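Local atomic coordinates of amidase, hydantoinase/carbamoylase family (Burkholderia ambifaria, PDB entry 5TP4), a protein that probably hydrolyses carbon-nitrogen bonds of N-carbamoyl-L-amino acids, as a zinc-dependent enzyme of the peptidase M20 family. Residues 43-46 and 47-50; 14-17 and 18-21; 111-114 and 115-119. All blocks are in the same frame, centred on the assembly; numbering follows the deposited sequence.

Interactions 2 and 3 are neighbours in space, their centres about 9 Å apart, whereas interaction 1 lies about 25 and 24 Å (centre to centre) from them. Residues 14-21 run from a loop into helix 17-28, and residues 111-119 belong to helix 105-121. The two are joined by Glu113, whose OE2 lies 2.8 Å from Asp16 N, a probable hydrogen bond, and 2.9 Å from Arg19 NH2, a salt bridge. Interaction 1, at the start of helix 45-60, is nearer the metals: the side chain of Asp47 is about 8 Å from that of the zinc ligand His92 and about 12 Å from a bound zinc ion. Interactions 2 and 3 lie away from the annotated zinc-binding residues.

Interaction 1. Residues 43-46 and 47-50; sequences LTDD and DRRG. With EDO (1,2-ethanediol), chain C.
Asp46 and Arg49 make the shorter of two salt bridges between residues 43-46 and 47-50: Arg49 NH1 donates to Asp46 OD1 over 2.8 Å. The oxygen lies practically in the guanidinium plane, and the nitrogen stands well above the carboxylate plane; the two flat groups are turned 63° apart. OD1 also accepts from O1 of a bound 1,2-ethanediol, probably from the crystallisation liquor. Extended from CG to NE, the Arg49 chain runs back toward the helix start and carries its guanidinium over Asp45, with CB of Asp45 3.5 Å from NH1.

Asp45 and Arg48 lie alongside each other, pointing the same way. Their salt bridge is looser, OD1 of Asp45 to NH2 of Arg48 at 3.6 Å, and a water accepting from Arg48 NE and donating to OD1 spans the pair beside it. A second water lies between Asp45 OD2 and Arg49 NH2, on a long bond to the arginine.

Behind these surface pairs, Asp47 turns back along the chain. With CG anti to the backbone N (chi1 -169°), its OD2 takes the N-H of Leu43 at 2.7 Å and 173°, on the anti side of the carboxylate, and has a salt bridge to Arg51. Leu43 is in turn packed against Leu172, Ala175 and Leu176 of helix 172-179. Thr44 OG1 is 3.5 Å from Asp47 N, a weak capping bond; its stronger partner is the carbonyl of Leu41. Regular backbone bonding starts with Arg48 N to Thr44 O at 2.9 Å.

The arrangement is a helix N-terminus with Thr44 as N-cap, followed by i to i+3 acid-arginine pairs, Asp45-Arg48 and Asp46-Arg49, over the first turn of helix 45-60.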
loop_
_atom_site.group_PDB
_atom_site.type_symbol
_atom_site.label_atom_id
_atom_site.label_comp_id
_atom_site.label_asym_id
_atom_site.label_seq_id
_atom_site.Cartn_x
_atom_site.Cartn_y
_atom_site.Cartn_z
ATOM N N LEU B 43 -26.521 21.026 -3.956
ATOM C CA LEU B 43 -26.928 21.967 -5.005
ATOM C C LEU B 43 -27.165 21.326 -6.367
ATOM O O LEU B 43 -27.303 22.051 -7.359
ATOM C CB LEU B 43 -25.925 23.129 -5.140
ATOM C CG LEU B 43 -25.655 23.770 -3.764
ATOM C CD1 LEU B 43 -24.691 24.971 -3.895
ATOM C CD2 LEU B 43 -26.936 24.216 -3.054
ATOM N N THR B 44 -27.250 20.000 -6.447
ATOM C CA THR B 44 -27.756 19.357 -7.637
ATOM C C THR B 44 -29.277 19.410 -7.629
ATOM O O THR B 44 -29.891 19.810 -6.643
ATOM C CB THR B 44 -27.293 17.904 -7.725
ATOM O OG1 THR B 44 -27.772 17.183 -6.578
ATOM C CG2 THR B 44 -25.766 17.825 -7.801
ATOM N N ASP B 45 -29.875 19.010 -8.763
ATOM C CA ASP B 45 -31.334 18.948 -8.867
ATOM C C ASP B 45 -31.954 18.133 -7.731
ATOM O O ASP B 45 -32.955 18.551 -7.140
ATOM C CB ASP B 45 -31.755 18.365 -10.215
ATOM C CG ASP B 45 -31.587 19.339 -11.369
ATOM O OD1 ASP B 45 -31.429 20.556 -11.138
ATOM O OD2 ASP B 45 -31.633 18.885 -12.532
ATOM N N ASP B 46 -31.369 16.974 -7.389
ATOM C CA ASP B 46 -31.956 16.183 -6.304
ATOM C C ASP B 46 -31.783 16.837 -4.941
ATOM O O ASP B 46 -32.671 16.706 -4.089
ATOM C CB ASP B 46 -31.390 14.757 -6.301
ATOM C CG ASP B 46 -32.074 13.881 -7.333
ATOM O OD1 ASP B 46 -33.281 14.133 -7.610
ATOM O OD2 ASP B 46 -31.422 12.956 -7.878
ATOM N N ASP B 47 -30.675 17.564 -4.704
ATOM C CA ASP B 47 -30.602 18.382 -3.488
ATOM C C ASP B 47 -31.709 19.433 -3.472
ATOM O O ASP B 47 -32.403 19.599 -2.464
ATOM C CB ASP B 47 -29.221 19.043 -3.371
ATOM C CG ASP B 47 -28.973 19.704 -1.999
ATOM O OD1 ASP B 47 -29.362 19.149 -0.943
ATOM O OD2 ASP B 47 -28.333 20.803 -1.981
ATOM N N ARG B 48 -31.937 20.111 -4.608
ATOM C CA ARG B 48 -33.011 21.094 -4.655
ATOM C C ARG B 48 -34.366 20.445 -4.378
ATOM O O ARG B 48 -35.211 21.029 -3.688
ATOM C CB ARG B 48 -32.992 21.803 -6.015
ATOM C CG ARG B 48 -34.057 22.859 -6.207
ATOM C CD ARG B 48 -35.174 22.345 -7.073
ATOM N NE ARG B 48 -34.704 21.888 -8.388
ATOM C CZ ARG B 48 -35.420 21.121 -9.199
ATOM N NH1 ARG B 48 -36.635 20.739 -8.844
ATOM N NH2 ARG B 48 -34.926 20.735 -10.367
ATOM N N ARG B 49 -34.597 19.228 -4.901
ATOM C CA ARG B 49 -35.883 18.569 -4.668
ATOM C C ARG B 49 -36.067 18.242 -3.197
ATOM O O ARG B 49 -37.177 18.364 -2.668
ATOM C CB ARG B 49 -36.016 17.295 -5.536
ATOM C CG ARG B 49 -36.108 17.597 -7.031
ATOM C CD ARG B 49 -35.996 16.372 -7.935
ATOM N NE ARG B 49 -36.001 16.822 -9.323
ATOM C CZ ARG B 49 -35.068 16.515 -10.210
ATOM N NH1 ARG B 49 -34.067 15.710 -9.847
ATOM N NH2 ARG B 49 -35.140 16.996 -11.449
ATOM N N GLY B 50 -34.986 17.851 -2.513
ATOM C CA GLY B 50 -35.081 17.577 -1.080
ATOM C C GLY B 50 -35.287 18.841 -0.267
ATOM O O GLY B 50 -36.103 18.870 0.661
HETATM C C1 EDO C . -35.848 12.215 -7.334
HETATM O O1 EDO C . -35.413 12.459 -8.679
HETATM C C2 EDO C . -35.995 10.713 -7.111
HETATM O O2 EDO C . -34.742 10.107 -7.417
HETATM O O HOH W 1 -32.166 22.782 -9.357
HETATM O O HOH W 2 -32.297 16.528 -13.027
#

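Interaction 2. Residues 14-17 and 18-21; sequences EIDG and ARLW. With EDO (1,2-ethanediol), chain V.
Asp16 is the N-cap of helix 17-28, its carboxylate accepting the backbone N-H of Arg19, three residues on, and a hydrophobic staple joins Ile15 at N' to Leu20 at N4. The bond from Arg19 N to Asp16 OD1 measures 3.1 Å. Its donor comes from above the carboxylate plane, 64° out of it, so a flat side of the carboxylate is turned toward this amide. Asp16 CG is anti to the backbone N (chi1 -174°), which folds the carboxylate over the first turn. The main chain of the same residue opens the regular bonding: Leu20 N donates to Asp16 O, and Trp21 N follows to Gly17 O at 2.9 Å.

Arg19 folds back over its own cap. A bend at chi3 (59°) lays the guanidinium beside Asp16, with CB of Asp16 3.3 Å above one face and displaced toward the rim. Charge attraction remains general rather than directed, because Asp16 OD2 stays 4.1 Å from Arg19 NE and well out of the guanidinium plane. The polar end of Arg19 is instead held by salt bridges to Asp120 and Glu113 of helix 105-121.

In the staple, Ile15 CD1 reaches Leu20 CD2 at 3.8 Å. Both side chains also pack on Thr405 of helix 398-416. At Trp21, a bound 1,2-ethanediol, probably from the crystallisation liquor, donates from O2 to the backbone O at 3.1 Å, and that same O2 sits 3.3 Å above the indole plane, over the ring centre.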
loop_
_atom_site.group_PDB
_atom_site.type_symbol
_atom_site.label_atom_id
_atom_site.label_comp_id
_atom_site.label_asym_id
_atom_site.label_seq_id
_atom_site.Cartn_x
_atom_site.Cartn_y
_atom_site.Cartn_z
ATOM N N GLU B 14 -44.159 14.198 24.239
ATOM C CA GLU B 14 -43.578 13.292 23.255
ATOM C C GLU B 14 -43.958 13.685 21.833
ATOM O O GLU B 14 -44.996 14.314 21.595
ATOM C CB GLU B 14 -44.040 11.861 23.492
ATOM C CG GLU B 14 -43.548 11.293 24.784
ATOM C CD GLU B 14 -43.857 9.819 24.929
ATOM O OE1 GLU B 14 -44.482 9.244 24.015
ATOM O OE2 GLU B 14 -43.463 9.239 25.964
ATOM N N ILE B 15 -43.113 13.280 20.876
ATOM C CA ILE B 15 -43.414 13.485 19.457
ATOM C C ILE B 15 -44.318 12.392 18.894
ATOM O O ILE B 15 -44.691 11.428 19.586
ATOM C CB ILE B 15 -42.126 13.549 18.625
ATOM C CG1 ILE B 15 -41.428 12.174 18.650
ATOM C CG2 ILE B 15 -41.231 14.697 19.159
ATOM C CD1 ILE B 15 -40.673 11.876 17.357
ATOM N N ASP B 16 -44.662 12.538 17.616
ATOM C CA ASP B 16 -45.373 11.514 16.855
ATOM C C ASP B 16 -44.305 10.721 16.114
ATOM O O ASP B 16 -43.850 11.119 15.045
ATOM C CB ASP B 16 -46.376 12.155 15.900
ATOM C CG ASP B 16 -47.250 11.129 15.194
ATOM O OD1 ASP B 16 -46.822 9.955 15.007
ATOM O OD2 ASP B 16 -48.361 11.509 14.803
ATOM N N GLY B 17 -43.891 9.593 16.688
ATOM C CA GLY B 17 -42.736 8.904 16.141
ATOM C C GLY B 17 -43.023 8.306 14.780
ATOM O O GLY B 17 -42.160 8.312 13.902
ATOM N N ALA B 18 -44.251 7.810 14.575
ATOM C CA ALA B 18 -44.619 7.271 13.267
ATOM C C ALA B 18 -44.611 8.356 12.192
ATOM O O ALA B 18 -44.236 8.100 11.035
ATOM C CB ALA B 18 -45.996 6.612 13.360
ATOM N N ARG B 19 -45.059 9.569 12.544
ATOM C CA ARG B 19 -45.075 10.665 11.592
ATOM C C ARG B 19 -43.658 11.029 11.179
ATOM O O ARG B 19 -43.382 11.240 9.995
ATOM C CB ARG B 19 -45.805 11.879 12.195
ATOM C CG ARG B 19 -45.946 13.082 11.221
ATOM C CD ARG B 19 -46.872 14.128 11.834
ATOM N NE ARG B 19 -46.356 14.606 13.129
ATOM C CZ ARG B 19 -47.088 15.273 14.022
ATOM N NH1 ARG B 19 -48.368 15.549 13.750
ATOM N NH2 ARG B 19 -46.545 15.673 15.178
ATOM N N LEU B 20 -42.735 11.049 12.138
ATOM C CA LEU B 20 -41.337 11.337 11.818
ATOM C C LEU B 20 -40.740 10.228 10.946
ATOM O O LEU B 20 -40.025 10.511 9.975
ATOM C CB LEU B 20 -40.541 11.523 13.121
ATOM C CG LEU B 20 -39.009 11.634 13.021
ATOM C CD1 LEU B 20 -38.540 12.690 12.026
ATOM C CD2 LEU B 20 -38.405 11.943 14.369
ATOM N N TRP B 21 -41.052 8.964 11.256
ATOM C CA TRP B 21 -40.529 7.853 10.463
ATOM C C TRP B 21 -41.019 7.935 9.023
ATOM O O TRP B 21 -40.245 7.713 8.087
ATOM C CB TRP B 21 -40.921 6.518 11.115
ATOM C CG TRP B 21 -40.349 5.308 10.437
ATOM C CD1 TRP B 21 -40.971 4.496 9.526
ATOM C CD2 TRP B 21 -39.034 4.762 10.633
ATOM N NE1 TRP B 21 -40.119 3.489 9.142
ATOM C CE2 TRP B 21 -38.923 3.638 9.799
ATOM C CE3 TRP B 21 -37.928 5.148 11.410
ATOM C CZ2 TRP B 21 -37.766 2.852 9.753
ATOM C CZ3 TRP B 21 -36.772 4.376 11.351
ATOM C CH2 TRP B 21 -36.703 3.242 10.527
HETATM C C1 EDO V . -35.827 5.820 6.541
HETATM O O1 EDO V . -35.646 4.549 5.903
HETATM C C2 EDO V . -36.775 5.676 7.730
HETATM O O2 EDO V . -38.128 5.591 7.268
#

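Interaction 3. Residues 111-114 and 115-119; sequences GLEV and VRTLN
Glu113 and Thr117, one turn apart on helix 105-121, form the direct polar contact between side chains: Thr117 OG1 donates to Glu113 OE2 over 2.7 Å. The hydroxyl comes from above the carboxylate plane, 36° out of it. A bend at chi2 of Glu113 (58°) swings the carboxylate along the helix to meet it. OE2 is shared with two donors from the start of helix 17-28, so three converge on one oxygen.

Glu113 deals with Arg116 through solvent. A water donates to Glu113 OE1 at 2.6 Å and accepts from Arg116 NH1 at 2.8 Å, while OE1 and NH1 themselves stay 4.8 Å apart. The carboxylate and guanidinium planes are 78° apart, close to perpendicular.

Apolar packing covers part of the same arginine. The extended Arg116 chain passes over Leu112, whose CD2 stands 3.8 Å above the centre of one guanidinium face; Trp57 adds a cation-pi contact. Along another side of the helix, Val114 CG1 approaches Leu118 CD1 loosely, at 4.3 Å, and both residues pack on Leu409 of helix 398-416. Val115 packs on Ile131 of strand 129-133, and Leu118 touches that strand too, at Leu129.

The backbone bonds are those of a regular alpha-helix, from Val115 N to Gly111 O through Leu118 N to Val114 O, the latter 2.9 Å long.

With three donors on OE2 and a water donating to OE1, the buried Glu113 carboxylate is probably ionised, its charge offset chiefly by Arg19; the bond from Thr117, together with those from the start of helix 17-28 and the water on OE1, would restrict its rotation.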
loop_
_atom_site.group_PDB
_atom_site.type_symbol
_atom_site.label_atom_id
_atom_site.label_comp_id
_atom_site.label_asym_id
_atom_site.label_seq_id
_atom_site.Cartn_x
_atom_site.Cartn_y
_atom_site.Cartn_z
ATOM N N GLY B 111 -36.103 18.262 13.676
ATOM C CA GLY B 111 -36.556 19.619 13.922
ATOM C C GLY B 111 -37.968 19.852 13.422
ATOM O O GLY B 111 -38.785 20.473 14.108
ATOM N N LEU B 112 -38.275 19.370 12.217
ATOM C CA LEU B 112 -39.638 19.529 11.715
ATOM C C LEU B 112 -40.634 18.833 12.634
ATOM O O LEU B 112 -41.710 19.365 12.922
ATOM C CB LEU B 112 -39.740 18.983 10.289
ATOM C CG LEU B 112 -41.149 18.943 9.675
ATOM C CD1 LEU B 112 -41.747 20.348 9.494
ATOM C CD2 LEU B 112 -41.067 18.222 8.312
ATOM N N GLU B 113 -40.298 17.635 13.114
ATOM C CA GLU B 113 -41.258 16.953 13.970
ATOM C C GLU B 113 -41.411 17.688 15.300
ATOM O O GLU B 113 -42.508 17.730 15.859
ATOM C CB GLU B 113 -40.853 15.483 14.167
ATOM C CG GLU B 113 -41.672 14.708 15.229
ATOM C CD GLU B 113 -43.168 14.699 14.935
ATOM O OE1 GLU B 113 -43.541 14.702 13.739
ATOM O OE2 GLU B 113 -43.970 14.683 15.915
ATOM N N VAL B 114 -40.325 18.273 15.819
ATOM C CA VAL B 114 -40.445 19.131 16.995
ATOM C C VAL B 114 -41.504 20.203 16.772
ATOM O O VAL B 114 -42.392 20.414 17.606
ATOM C CB VAL B 114 -39.080 19.746 17.349
ATOM C CG1 VAL B 114 -39.241 20.890 18.354
ATOM C CG2 VAL B 114 -38.189 18.652 17.940
ATOM N N VAL B 115 -41.440 20.881 15.635
ATOM C CA VAL B 115 -42.407 21.936 15.361
ATOM C C VAL B 115 -43.813 21.360 15.209
ATOM O O VAL B 115 -44.778 21.912 15.749
ATOM C CB VAL B 115 -41.977 22.732 14.129
ATOM C CG1 VAL B 115 -43.131 23.673 13.647
ATOM C CG2 VAL B 115 -40.718 23.561 14.485
ATOM N N ARG B 116 -43.954 20.243 14.494
ATOM C CA ARG B 116 -45.284 19.666 14.307
ATOM C C ARG B 116 -45.887 19.263 15.642
ATOM O O ARG B 116 -47.093 19.426 15.870
ATOM C CB ARG B 116 -45.221 18.447 13.388
ATOM C CG ARG B 116 -44.917 18.796 11.938
ATOM C CD ARG B 116 -44.660 17.510 11.121
ATOM N NE ARG B 116 -44.742 17.780 9.686
ATOM C CZ ARG B 116 -44.583 16.843 8.757
ATOM N NH1 ARG B 116 -44.285 15.595 9.126
ATOM N NH2 ARG B 116 -44.730 17.148 7.467
ATOM N N THR B 117 -45.046 18.763 16.546
ATOM C CA THR B 117 -45.504 18.431 17.892
ATOM C C THR B 117 -45.904 19.681 18.679
ATOM O O THR B 117 -46.965 19.698 19.322
ATOM C CB THR B 117 -44.416 17.604 18.595
ATOM O OG1 THR B 117 -44.476 16.257 18.071
ATOM C CG2 THR B 117 -44.613 17.579 20.109
ATOM N N LEU B 118 -45.112 20.749 18.609
ATOM C CA LEU B 118 -45.506 21.987 19.279
ATOM C C LEU B 118 -46.816 22.530 18.722
ATOM O O LEU B 118 -47.649 23.036 19.478
ATOM C CB LEU B 118 -44.401 23.035 19.145
ATOM C CG LEU B 118 -43.085 22.649 19.826
ATOM C CD1 LEU B 118 -42.087 23.762 19.669
ATOM C CD2 LEU B 118 -43.283 22.293 21.338
ATOM N N ASN B 119 -47.015 22.426 17.402
ATOM C CA ASN B 119 -48.276 22.837 16.789
ATOM C C ASN B 119 -49.436 22.011 17.322
ATOM O O ASN B 119 -50.486 22.560 17.684
ATOM C CB ASN B 119 -48.212 22.713 15.264
ATOM C CG ASN B 119 -47.320 23.739 14.624
ATOM O OD1 ASN B 119 -46.882 24.704 15.265
ATOM N ND2 ASN B 119 -47.020 23.529 13.337
HETATM O O HOH W 3 -42.778 14.622 11.232
#